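Local coordinates for protein retinol dehydratase (Spodoptera frugiperda, PDB 1FMJ) that converts retinol to anhydroretinol by dehydration, using a sulfotransferase fold that binds the nucleotide adenosine-3'-5'-diphosphate, at residues 24-32 against 202-213. Numbering follows the deposited sequence.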
ATOM      1  N   VAL A  24       9.562 -18.203  -3.522  1.00 33.78           N
ATOM      2  CA  VAL A  24       9.005 -17.461  -2.401  1.00 33.91           C
ATOM      3  C   VAL A  24       9.576 -17.973  -1.078  1.00 34.56           C
ATOM      4  O   VAL A  24      10.095 -17.198  -0.276  1.00 34.89           O
ATOM      5  CB  VAL A  24       7.476 -17.573  -2.362  1.00 32.96           C
ATOM      6  CG1 VAL A  24       6.940 -16.875  -1.129  1.00 31.89           C
ATOM      7  CG2 VAL A  24       6.884 -16.959  -3.612  1.00 32.32           C
ATOM      8  N   LYS A  25       9.480 -19.281  -0.861  1.00 35.59           N
ATOM      9  CA  LYS A  25       9.979 -19.906   0.362  1.00 37.12           C
ATOM     10  C   LYS A  25      11.491 -19.745   0.527  1.00 37.44           C
ATOM     11  O   LYS A  25      12.079 -20.287   1.465  1.00 38.28           O
ATOM     12  CB  LYS A  25       9.634 -21.401   0.369  1.00 37.66           C
ATOM     13  CG  LYS A  25       8.157 -21.720   0.524  1.00 38.18           C
ATOM     14  CD  LYS A  25       7.685 -21.449   1.943  1.00 38.86           C
ATOM     15  CE  LYS A  25       6.239 -21.866   2.125  1.00 39.12           C
ATOM     16  NZ  LYS A  25       5.360 -21.202   1.131  1.00 39.54           N
ATOM     17  N   ALA A  26      12.112 -19.007  -0.387  1.00 37.33           N
ATOM     18  CA  ALA A  26      13.551 -18.780  -0.344  1.00 36.84           C
ATOM     19  C   ALA A  26      13.865 -17.331   0.017  1.00 37.17           C
ATOM     20  O   ALA A  26      15.025 -16.954   0.173  1.00 37.08           O
ATOM     21  CB  ALA A  26      14.164 -19.128  -1.688  1.00 37.03           C
ATOM     22  N   ASN A  27      12.819 -16.524   0.142  1.00 36.34           N
ATOM     23  CA  ASN A  27      12.966 -15.117   0.484  1.00 36.02           C
ATOM     24  C   ASN A  27      11.997 -14.709   1.584  1.00 34.01           C
ATOM     25  O   ASN A  27      12.298 -13.826   2.387  1.00 33.17           O
ATOM     26  CB  ASN A  27      12.706 -14.243  -0.743  1.00 37.93           C
ATOM     27  CG  ASN A  27      13.869 -14.230  -1.708  1.00 41.25           C
ATOM     28  OD1 ASN A  27      14.381 -15.283  -2.114  1.00 42.67           O
ATOM     29  ND2 ASN A  27      14.295 -13.030  -2.090  1.00 42.09           N
ATOM     30  N   LEU A  28      10.835 -15.358   1.612  1.00 32.31           N
ATOM     31  CA  LEU A  28       9.802 -15.043   2.594  1.00 30.86           C
ATOM     32  C   LEU A  28       9.453 -16.255   3.460  1.00 30.65           C
ATOM     33  O   LEU A  28       8.547 -16.187   4.294  1.00 30.03           O
ATOM     34  CB  LEU A  28       8.540 -14.573   1.867  1.00 30.12           C
ATOM     35  CG  LEU A  28       8.735 -13.710   0.615  1.00 29.61           C
ATOM     36  CD1 LEU A  28       7.436 -13.618  -0.160  1.00 29.80           C
ATOM     37  CD2 LEU A  28       9.209 -12.331   1.018  1.00 30.38           C
ATOM     38  N   GLY A  29      10.174 -17.355   3.255  1.00 29.56           N
ATOM     39  CA  GLY A  29       9.914 -18.583   3.992  1.00 29.23           C
ATOM     40  C   GLY A  29       9.807 -18.466   5.503  1.00 28.78           C
ATOM     41  O   GLY A  29       8.908 -19.041   6.111  1.00 29.59           O
ATOM     42  N   ALA A  30      10.725 -17.728   6.112  1.00 28.20           N
ATOM     43  CA  ALA A  30      10.724 -17.560   7.557  1.00 26.54           C
ATOM     44  C   ALA A  30       9.424 -16.934   8.072  1.00 26.17           C
ATOM     45  O   ALA A  30       8.950 -17.277   9.157  1.00 25.25           O
ATOM     46  CB  ALA A  30      11.919 -16.718   7.979  1.00 25.98           C
ATOM     47  N   PHE A  31       8.843 -16.019   7.304  1.00 25.85           N
ATOM     48  CA  PHE A  31       7.612 -15.377   7.748  1.00 25.24           C
ATOM     49  C   PHE A  31       6.488 -16.399   7.800  1.00 25.84           C
ATOM     50  O   PHE A  31       6.333 -17.201   6.889  1.00 25.86           O
ATOM     51  CB  PHE A  31       7.225 -14.233   6.819  1.00 24.62           C
ATOM     52  CG  PHE A  31       6.157 -13.353   7.386  1.00 24.30           C
ATOM     53  CD1 PHE A  31       6.384 -12.635   8.560  1.00 23.63           C
ATOM     54  CD2 PHE A  31       4.909 -13.261   6.769  1.00 22.06           C
ATOM     55  CE1 PHE A  31       5.381 -11.838   9.114  1.00 23.36           C
ATOM     56  CE2 PHE A  31       3.906 -12.467   7.314  1.00 21.50           C
ATOM     57  CZ  PHE A  31       4.143 -11.754   8.490  1.00 22.45           C
ATOM     58  N   PRO A  32       5.675 -16.370   8.870  1.00 26.22           N
ATOM     59  CA  PRO A  32       4.556 -17.296   9.070  1.00 26.43           C
ATOM     60  C   PRO A  32       3.419 -17.320   8.050  1.00 26.04           C
ATOM     61  O   PRO A  32       3.021 -18.390   7.601  1.00 26.48           O
ATOM     62  CB  PRO A  32       4.057 -16.936  10.471  1.00 26.87           C
ATOM     63  CG  PRO A  32       5.304 -16.463  11.159  1.00 27.01           C
ATOM     64  CD  PRO A  32       5.907 -15.575  10.088  1.00 26.63           C
ATOM     65  N   TYR A 202      10.315  -7.352   9.252  1.00 20.02           N
ATOM     66  CA  TYR A 202      10.890  -8.684   9.368  1.00 21.96           C
ATOM     67  C   TYR A 202      10.198  -9.692   8.456  1.00 23.18           C
ATOM     68  O   TYR A 202      10.079 -10.859   8.809  1.00 24.22           O
ATOM     69  CB  TYR A 202      10.804  -9.183  10.817  1.00 20.98           C
ATOM     70  CG  TYR A 202      11.603  -8.367  11.812  1.00 21.44           C
ATOM     71  CD1 TYR A 202      10.975  -7.462  12.676  1.00 21.68           C
ATOM     72  CD2 TYR A 202      12.991  -8.474  11.867  1.00 20.95           C
ATOM     73  CE1 TYR A 202      11.720  -6.682  13.569  1.00 22.19           C
ATOM     74  CE2 TYR A 202      13.737  -7.701  12.745  1.00 20.50           C
ATOM     75  CZ  TYR A 202      13.101  -6.809  13.590  1.00 21.31           C
ATOM     76  OH  TYR A 202      13.858  -6.033  14.434  1.00 21.95           O
ATOM     77  N   LEU A 203       9.747  -9.246   7.288  1.00 24.54           N
ATOM     78  CA  LEU A 203       9.063 -10.129   6.347  1.00 25.97           C
ATOM     79  C   LEU A 203      10.027 -10.960   5.500  1.00 27.81           C
ATOM     80  O   LEU A 203       9.674 -12.047   5.032  1.00 28.58           O
ATOM     81  CB  LEU A 203       8.163  -9.317   5.409  1.00 24.26           C
ATOM     82  CG  LEU A 203       7.110  -8.406   6.040  1.00 23.25           C
ATOM     83  CD1 LEU A 203       6.298  -7.738   4.943  1.00 24.20           C
ATOM     84  CD2 LEU A 203       6.208  -9.206   6.956  1.00 23.41           C
ATOM     85  N   LEU A 204      11.241 -10.450   5.309  1.00 29.27           N
ATOM     86  CA  LEU A 204      12.236 -11.138   4.486  1.00 30.65           C
ATOM     87  C   LEU A 204      13.280 -11.916   5.259  1.00 30.96           C
ATOM     88  O   LEU A 204      13.653 -11.541   6.368  1.00 32.63           O
ATOM     89  CB  LEU A 204      12.975 -10.137   3.593  1.00 30.23           C
ATOM     90  CG  LEU A 204      12.191  -9.326   2.566  1.00 32.03           C
ATOM     91  CD1 LEU A 204      13.148  -8.445   1.775  1.00 31.33           C
ATOM     92  CD2 LEU A 204      11.443 -10.260   1.641  1.00 31.19           C
ATOM     93  N   ASN A 205      13.760 -12.997   4.651  1.00 32.32           N
ATOM     94  CA  ASN A 205      14.813 -13.808   5.242  1.00 32.90           C
ATOM     95  C   ASN A 205      16.044 -12.908   5.246  1.00 33.48           C
ATOM     96  O   ASN A 205      16.374 -12.300   4.228  1.00 33.42           O
ATOM     97  CB  ASN A 205      15.069 -15.049   4.385  1.00 34.19           C
ATOM     98  CG  ASN A 205      13.893 -16.008   4.388  1.00 35.15           C
ATOM     99  OD1 ASN A 205      12.805 -15.670   4.853  1.00 36.07           O
ATOM    100  ND2 ASN A 205      14.105 -17.207   3.859  1.00 36.08           N
ATOM    101  N   LYS A 206      16.710 -12.817   6.391  1.00 34.29           N
ATOM    102  CA  LYS A 206      17.885 -11.962   6.538  1.00 34.83           C
ATOM    103  C   LYS A 206      18.983 -12.219   5.504  1.00 35.34           C
ATOM    104  O   LYS A 206      19.661 -11.282   5.068  1.00 36.02           O
ATOM    105  CB  LYS A 206      18.446 -12.103   7.952  1.00 34.99           C
ATOM    106  N   GLN A 207      19.153 -13.477   5.105  1.00 35.08           N
ATOM    107  CA  GLN A 207      20.179 -13.832   4.129  1.00 35.11           C
ATOM    108  C   GLN A 207      19.775 -13.544   2.682  1.00 35.08           C
ATOM    109  O   GLN A 207      20.508 -13.882   1.750  1.00 35.68           O
ATOM    110  CB  GLN A 207      20.554 -15.302   4.284  1.00 36.16           C
ATOM    111  N   SER A 208      18.610 -12.927   2.495  1.00 33.96           N
ATOM    112  CA  SER A 208      18.123 -12.584   1.161  1.00 32.46           C
ATOM    113  C   SER A 208      18.501 -11.146   0.825  1.00 31.67           C
ATOM    114  O   SER A 208      18.561 -10.295   1.718  1.00 31.53           O
ATOM    115  CB  SER A 208      16.599 -12.750   1.081  1.00 33.18           C
ATOM    116  OG  SER A 208      16.220 -14.121   1.065  1.00 34.01           O
ATOM    117  N   ASN A 209      18.761 -10.880  -0.454  1.00 29.00           N
ATOM    118  CA  ASN A 209      19.134  -9.538  -0.900  1.00 28.14           C
ATOM    119  C   ASN A 209      18.087  -8.927  -1.835  1.00 27.43           C
ATOM    120  O   ASN A 209      17.050  -9.533  -2.118  1.00 25.67           O
ATOM    121  CB  ASN A 209      20.493  -9.557  -1.614  1.00 29.02           C
ATOM    122  CG  ASN A 209      20.516 -10.503  -2.799  1.00 29.53           C
ATOM    123  OD1 ASN A 209      19.538 -10.621  -3.536  1.00 30.30           O
ATOM    124  ND2 ASN A 209      21.648 -11.177  -2.996  1.00 32.16           N
ATOM    125  N   PHE A 210      18.371  -7.730  -2.330  1.00 26.09           N
ATOM    126  CA  PHE A 210      17.425  -7.060  -3.205  1.00 26.19           C
ATOM    127  C   PHE A 210      17.182  -7.765  -4.532  1.00 25.57           C
ATOM    128  O   PHE A 210      16.060  -7.780  -5.025  1.00 25.90           O
ATOM    129  CB  PHE A 210      17.851  -5.621  -3.484  1.00 24.07           C
ATOM    130  CG  PHE A 210      16.892  -4.892  -4.373  1.00 23.90           C
ATOM    131  CD1 PHE A 210      15.588  -4.648  -3.950  1.00 23.36           C
ATOM    132  CD2 PHE A 210      17.261  -4.519  -5.657  1.00 23.38           C
ATOM    133  CE1 PHE A 210      14.663  -4.049  -4.799  1.00 22.56           C
ATOM    134  CE2 PHE A 210      16.344  -3.922  -6.509  1.00 21.81           C
ATOM    135  CZ  PHE A 210      15.045  -3.689  -6.083  1.00 23.27           C
ATOM    136  N   LYS A 211      18.224  -8.340  -5.124  1.00 26.11           N
ATOM    137  CA  LYS A 211      18.039  -9.018  -6.396  1.00 24.78           C
ATOM    138  C   LYS A 211      17.073 -10.185  -6.254  1.00 24.67           C
ATOM    139  O   LYS A 211      16.287 -10.439  -7.163  1.00 24.05           O
ATOM    140  CB  LYS A 211      19.367  -9.508  -6.962  1.00 25.79           C
ATOM    141  CG  LYS A 211      19.220 -10.127  -8.339  1.00 26.44           C
ATOM    142  CD  LYS A 211      20.560 -10.523  -8.929  1.00 28.89           C
ATOM    143  CE  LYS A 211      20.396 -11.073 -10.335  1.00 28.85           C
ATOM    144  NZ  LYS A 211      21.671 -11.662 -10.839  1.00 30.50           N
ATOM    145  N   ASP A 212      17.128 -10.899  -5.127  1.00 24.13           N
ATOM    146  CA  ASP A 212      16.205 -12.011  -4.913  1.00 24.88           C
ATOM    147  C   ASP A 212      14.808 -11.420  -4.757  1.00 24.27           C
ATOM    148  O   ASP A 212      13.812 -12.016  -5.160  1.00 23.17           O
ATOM    149  CB  ASP A 212      16.526 -12.790  -3.637  1.00 27.70           C
ATOM    150  CG  ASP A 212      17.873 -13.459  -3.676  1.00 29.17           C
ATOM    151  OD1 ASP A 212      18.275 -13.923  -4.760  1.00 30.44           O
ATOM    152  OD2 ASP A 212      18.517 -13.534  -2.607  1.00 31.95           O
ATOM    153  N   PHE A 213      14.742 -10.244  -4.150  1.00 23.45           N
ATOM    154  CA  PHE A 213      13.461  -9.588  -3.950  1.00 22.83           C
ATOM    155  C   PHE A 213      12.924  -9.157  -5.314  1.00 23.31           C
ATOM    156  O   PHE A 213      11.731  -9.291  -5.590  1.00 23.40           O
ATOM    157  CB  PHE A 213      13.611  -8.373  -3.032  1.00 20.94           C
ATOM    158  CG  PHE A 213      12.302  -7.726  -2.675  1.00 21.70           C
ATOM    159  CD1 PHE A 213      11.497  -8.262  -1.671  1.00 21.61           C
ATOM    160  CD2 PHE A 213      11.840  -6.622  -3.381  1.00 20.60           C
ATOM    161  CE1 PHE A 213      10.249  -7.705  -1.379  1.00 20.03           C
ATOM    162  CE2 PHE A 213      10.589  -6.059  -3.094  1.00 21.68           C
ATOM    163  CZ  PHE A 213       9.797  -6.604  -2.093  1.00 19.30           C
TER
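Asn205 joins the two loops through both its backbone and its side chain. Its N donates to Asn27 O at 2.8 Å. Its side-chain amide points at the 28-30 backbone, where OD1 accepts from Ala30 N at 3.2 Å, the donor tilted 23° from the carboxamide plane. The two groups bonded in this way, Asn27 O and Ala30 N, lie three residues apart, and asparagine suits the place because its short side chain ends in a carbonyl acceptor. An alanine here would probably leave Ala30 N without its acceptor and let the 28-31 backbone shift, although the main-chain bond to Asn27 could remain. The carbonyl of Asn27 also receives a CA-H...O contact from Leu204, 3.4 Å from CA to O.

The apolar part lies beside this polar link. Leu203 lays its CD2 over one face of the Phe31 ring, 3.6 Å from the centroid and 17° off the normal, a CH-pi contact in which a methyl of the branched leucine side chain suits a flat aromatic face. Phe31 turns its ring to that methyl with CG anti to the backbone N (chi1 -167°). Both residues also touch retinol.

Further along, Ser208 OG sits 3.5 Å from Asn27 CA, a small side chain that lets the loops draw close. Asn205 to Ser208 form a type I beta turn, which leads into the helix beginning at 210. There Asn209 OD1 caps Asp212 N at 2.9 Å, and a weak return bond from Asn209 N to Asp212 OD2 completes a capping box.

At the other end, Tyr202, with positive phi, is the C-prime residue of the Schellman motif closing helix 187-200. The N-terminal loop thus docks on a helix-to-helix connection of the sulfotransferase fold, and Phe31 carries that docking into the retinol pocket.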